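Enoyl-CoA hydratase (Bacillus halodurans, PDB 3LKE) probably hydrates enoyl-CoA thioesters or carries out a related acyl-CoA reaction, as a trimeric member of the crotonase superfamily. Local coordinates at residues R59-S64 with N109-G114. Residues are numbered along the deposited sequence; the frame is centred on the assembly and turned at random.
Sequences RAYFSS and NGYAYG
Phe62 and Ser63 share one acceptor, the carbonyl oxygen of Tyr111. The bond from Phe62 N to Tyr111 O is 2.8 Å long but bent, with the donor 22° out of the carbonyl plane. The bond from Ser63 N to Tyr111 O is 3.0 Å and lies in that plane. Tyr113 N then gives a straighter bond of 3.0 Å to Ser63 O. These bonds pair the segments in parallel, and the double grip marks a beta bulge: Tyr61 pairs with Tyr111, but Ser63 with Ala112.

Aromatic contacts lie on the side of Tyr61 and Tyr111. Tyr61 CB sits over one face of the Tyr111 ring, 3.6 Å from its centroid, as a CH-pi contact. Tyr111 CG stands between its own backbone N and carbonyl carbon (chi1 61°), which brings the ring back across Tyr61. Tyr113 OH lies over the opposite face, and Ser64 CB meets the ring edge.

Asn109 OD1 lies at the edge of the Phe62 ring, near its plane, 3.8 Å from Phe62 CD1. The amide and ring planes are 77° apart. Asn109 ND2 bonds to His58 O.

In crotonases the stretches just beyond such segments usually line the oxyanion hole. Residues 59-64 follow strand 51-56 and precede helix 68-76. Ser63 OG and Ser64 OG bond to the 24-26 loop. Strand 111-113 follows strand 103-108, pairs with strand 133-135 and leads into helix 115-118.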
ATOM      1  N   ARG A  59      17.025  -3.100  30.695  1.00 29.36           N
ATOM      2  CA  ARG A  59      16.853  -4.447  30.179  1.00 31.81           C
ATOM      3  C   ARG A  59      15.382  -4.857  30.073  1.00 35.73           C
ATOM      4  O   ARG A  59      14.969  -5.442  29.073  1.00 33.29           O
ATOM      5  CB  ARG A  59      17.628  -5.433  31.066  1.00 37.13           C
ATOM      6  CG  ARG A  59      17.551  -6.892  30.629  1.00 41.33           C
ATOM      7  CD  ARG A  59      18.569  -7.742  31.386  1.00 46.38           C
ATOM      8  NE  ARG A  59      19.929  -7.237  31.201  1.00 47.57           N
ATOM      9  CZ  ARG A  59      20.657  -6.654  32.149  1.00 52.65           C
ATOM     10  NH1 ARG A  59      20.173  -6.511  33.376  1.00 45.58           N
ATOM     11  NH2 ARG A  59      21.881  -6.223  31.870  1.00 54.81           N
ATOM     12  N   ALA A  60      14.590  -4.528  31.090  1.00 30.14           N
ATOM     13  CA  ALA A  60      13.238  -5.077  31.197  1.00 34.28           C
ATOM     14  C   ALA A  60      12.230  -4.536  30.182  1.00 30.59           C
ATOM     15  O   ALA A  60      11.264  -5.214  29.848  1.00 36.19           O
ATOM     16  CB  ALA A  60      12.697  -4.905  32.616  1.00 36.84           C
ATOM     17  N   TYR A  61      12.438  -3.319  29.696  1.00 30.42           N
ATOM     18  CA  TYR A  61      11.408  -2.681  28.874  1.00 27.73           C
ATOM     19  C   TYR A  61      12.001  -1.716  27.866  1.00 28.28           C
ATOM     20  O   TYR A  61      13.022  -1.087  28.120  1.00 25.01           O
ATOM     21  CB  TYR A  61      10.435  -1.915  29.779  1.00 29.83           C
ATOM     22  CG  TYR A  61      11.137  -1.101  30.846  1.00 30.18           C
ATOM     23  CD1 TYR A  61      11.580   0.198  30.595  1.00 28.05           C
ATOM     24  CD2 TYR A  61      11.373  -1.639  32.103  1.00 31.26           C
ATOM     25  CE1 TYR A  61      12.224   0.944  31.576  1.00 28.29           C
ATOM     26  CE2 TYR A  61      12.018  -0.909  33.087  1.00 31.73           C
ATOM     27  CZ  TYR A  61      12.441   0.382  32.822  1.00 28.75           C
ATOM     28  OH  TYR A  61      13.097   1.094  33.807  1.00 30.65           O
ATOM     29  N   PHE A  62      11.359  -1.589  26.710  1.00 27.35           N
ATOM     30  CA  PHE A  62      11.704  -0.482  25.839  1.00 24.58           C
ATOM     31  C   PHE A  62      10.943   0.758  26.276  1.00 22.12           C
ATOM     32  O   PHE A  62      11.536   1.782  26.596  1.00 23.17           O
ATOM     33  CB  PHE A  62      11.368  -0.764  24.371  1.00 23.62           C
ATOM     34  CG  PHE A  62      11.642   0.408  23.485  1.00 25.15           C
ATOM     35  CD1 PHE A  62      12.937   0.723  23.130  1.00 22.62           C
ATOM     36  CD2 PHE A  62      10.605   1.210  23.021  1.00 24.78           C
ATOM     37  CE1 PHE A  62      13.209   1.812  22.331  1.00 25.16           C
ATOM     38  CE2 PHE A  62      10.867   2.298  22.222  1.00 26.08           C
ATOM     39  CZ  PHE A  62      12.170   2.604  21.872  1.00 27.64           C
ATOM     40  N   SER A  63       9.616   0.670  26.257  1.00 23.48           N
ATOM     41  CA  SER A  63       8.765   1.755  26.755  1.00 23.84           C
ATOM     42  C   SER A  63       7.366   1.269  27.084  1.00 26.29           C
ATOM     43  O   SER A  63       6.704   0.605  26.273  1.00 26.65           O
ATOM     44  CB  SER A  63       8.688   2.921  25.763  1.00 25.02           C
ATOM     45  OG  SER A  63       7.734   3.888  26.200  1.00 25.96           O
ATOM     46  N   SER A  64       6.908   1.611  28.280  1.00 24.89           N
ATOM     47  CA  SER A  64       5.570   1.245  28.706  1.00 28.06           C
ATOM     48  C   SER A  64       4.491   2.114  28.044  1.00 25.76           C
ATOM     49  O   SER A  64       3.299   1.863  28.216  1.00 27.97           O
ATOM     50  CB  SER A  64       5.468   1.333  30.234  1.00 29.16           C
ATOM     51  OG  SER A  64       5.721   2.653  30.673  1.00 32.78           O
ATOM     52  N   ASN A 109      14.213  -3.530  22.829  1.00 27.16           N
ATOM     53  CA  ASN A 109      14.861  -4.570  23.629  1.00 30.82           C
ATOM     54  C   ASN A 109      13.893  -5.364  24.498  1.00 31.06           C
ATOM     55  O   ASN A 109      14.006  -6.576  24.608  1.00 34.90           O
ATOM     56  CB  ASN A 109      15.980  -3.979  24.481  1.00 28.64           C
ATOM     57  CG  ASN A 109      15.474  -2.937  25.465  1.00 30.77           C
ATOM     58  OD1 ASN A 109      14.726  -2.041  25.098  1.00 28.45           O
ATOM     59  ND2 ASN A 109      15.888  -3.050  26.715  1.00 32.65           N
ATOM     60  N   GLY A 110      12.942  -4.671  25.111  1.00 30.18           N
ATOM     61  CA  GLY A 110      11.949  -5.310  25.958  1.00 29.80           C
ATOM     62  C   GLY A 110      10.565  -4.860  25.535  1.00 29.53           C
ATOM     63  O   GLY A 110      10.355  -4.501  24.372  1.00 29.46           O
ATOM     64  N   TYR A 111       9.613  -4.845  26.461  1.00 26.26           N
ATOM     65  CA  TYR A 111       8.236  -4.579  26.026  1.00 27.87           C
ATOM     66  C   TYR A 111       8.045  -3.146  25.541  1.00 23.94           C
ATOM     67  O   TYR A 111       8.745  -2.225  25.958  1.00 22.38           O
ATOM     68  CB  TYR A 111       7.187  -4.999  27.064  1.00 28.73           C
ATOM     69  CG  TYR A 111       7.259  -4.314  28.405  1.00 30.08           C
ATOM     70  CD1 TYR A 111       6.775  -3.023  28.572  1.00 28.56           C
ATOM     71  CD2 TYR A 111       7.774  -4.973  29.516  1.00 31.54           C
ATOM     72  CE1 TYR A 111       6.819  -2.398  29.795  1.00 32.17           C
ATOM     73  CE2 TYR A 111       7.819  -4.353  30.750  1.00 35.42           C
ATOM     74  CZ  TYR A 111       7.341  -3.062  30.882  1.00 33.01           C
ATOM     75  OH  TYR A 111       7.383  -2.418  32.099  1.00 36.84           O
ATOM     76  N   ALA A 112       7.106  -2.984  24.613  1.00 24.08           N
ATOM     77  CA  ALA A 112       6.803  -1.687  24.027  1.00 25.06           C
ATOM     78  C   ALA A 112       5.301  -1.643  23.843  1.00 21.58           C
ATOM     79  O   ALA A 112       4.749  -2.326  22.966  1.00 24.24           O
ATOM     80  CB  ALA A 112       7.509  -1.517  22.685  1.00 24.34           C
ATOM     81  N   TYR A 113       4.642  -0.873  24.702  1.00 22.91           N
ATOM     82  CA  TYR A 113       3.182  -0.802  24.717  1.00 22.94           C
ATOM     83  C   TYR A 113       2.680   0.488  24.110  1.00 23.69           C
ATOM     84  O   TYR A 113       3.250   1.570  24.336  1.00 23.30           O
ATOM     85  CB  TYR A 113       2.657  -0.853  26.153  1.00 24.65           C
ATOM     86  CG  TYR A 113       3.007  -2.105  26.919  1.00 27.35           C
ATOM     87  CD1 TYR A 113       3.236  -3.305  26.264  1.00 28.12           C
ATOM     88  CD2 TYR A 113       3.076  -2.086  28.302  1.00 31.07           C
ATOM     89  CE1 TYR A 113       3.544  -4.451  26.963  1.00 31.60           C
ATOM     90  CE2 TYR A 113       3.388  -3.222  29.012  1.00 34.80           C
ATOM     91  CZ  TYR A 113       3.613  -4.402  28.340  1.00 32.54           C
ATOM     92  OH  TYR A 113       3.921  -5.535  29.054  1.00 40.78           O
ATOM     93  N   GLY A 114       1.563   0.379  23.396  1.00 22.84           N
ATOM     94  CA  GLY A 114       0.920   1.528  22.801  1.00 23.02           C
ATOM     95  C   GLY A 114       1.917   2.461  22.138  1.00 23.65           C
ATOM     96  O   GLY A 114       2.787   2.029  21.368  1.00 24.71           O
TER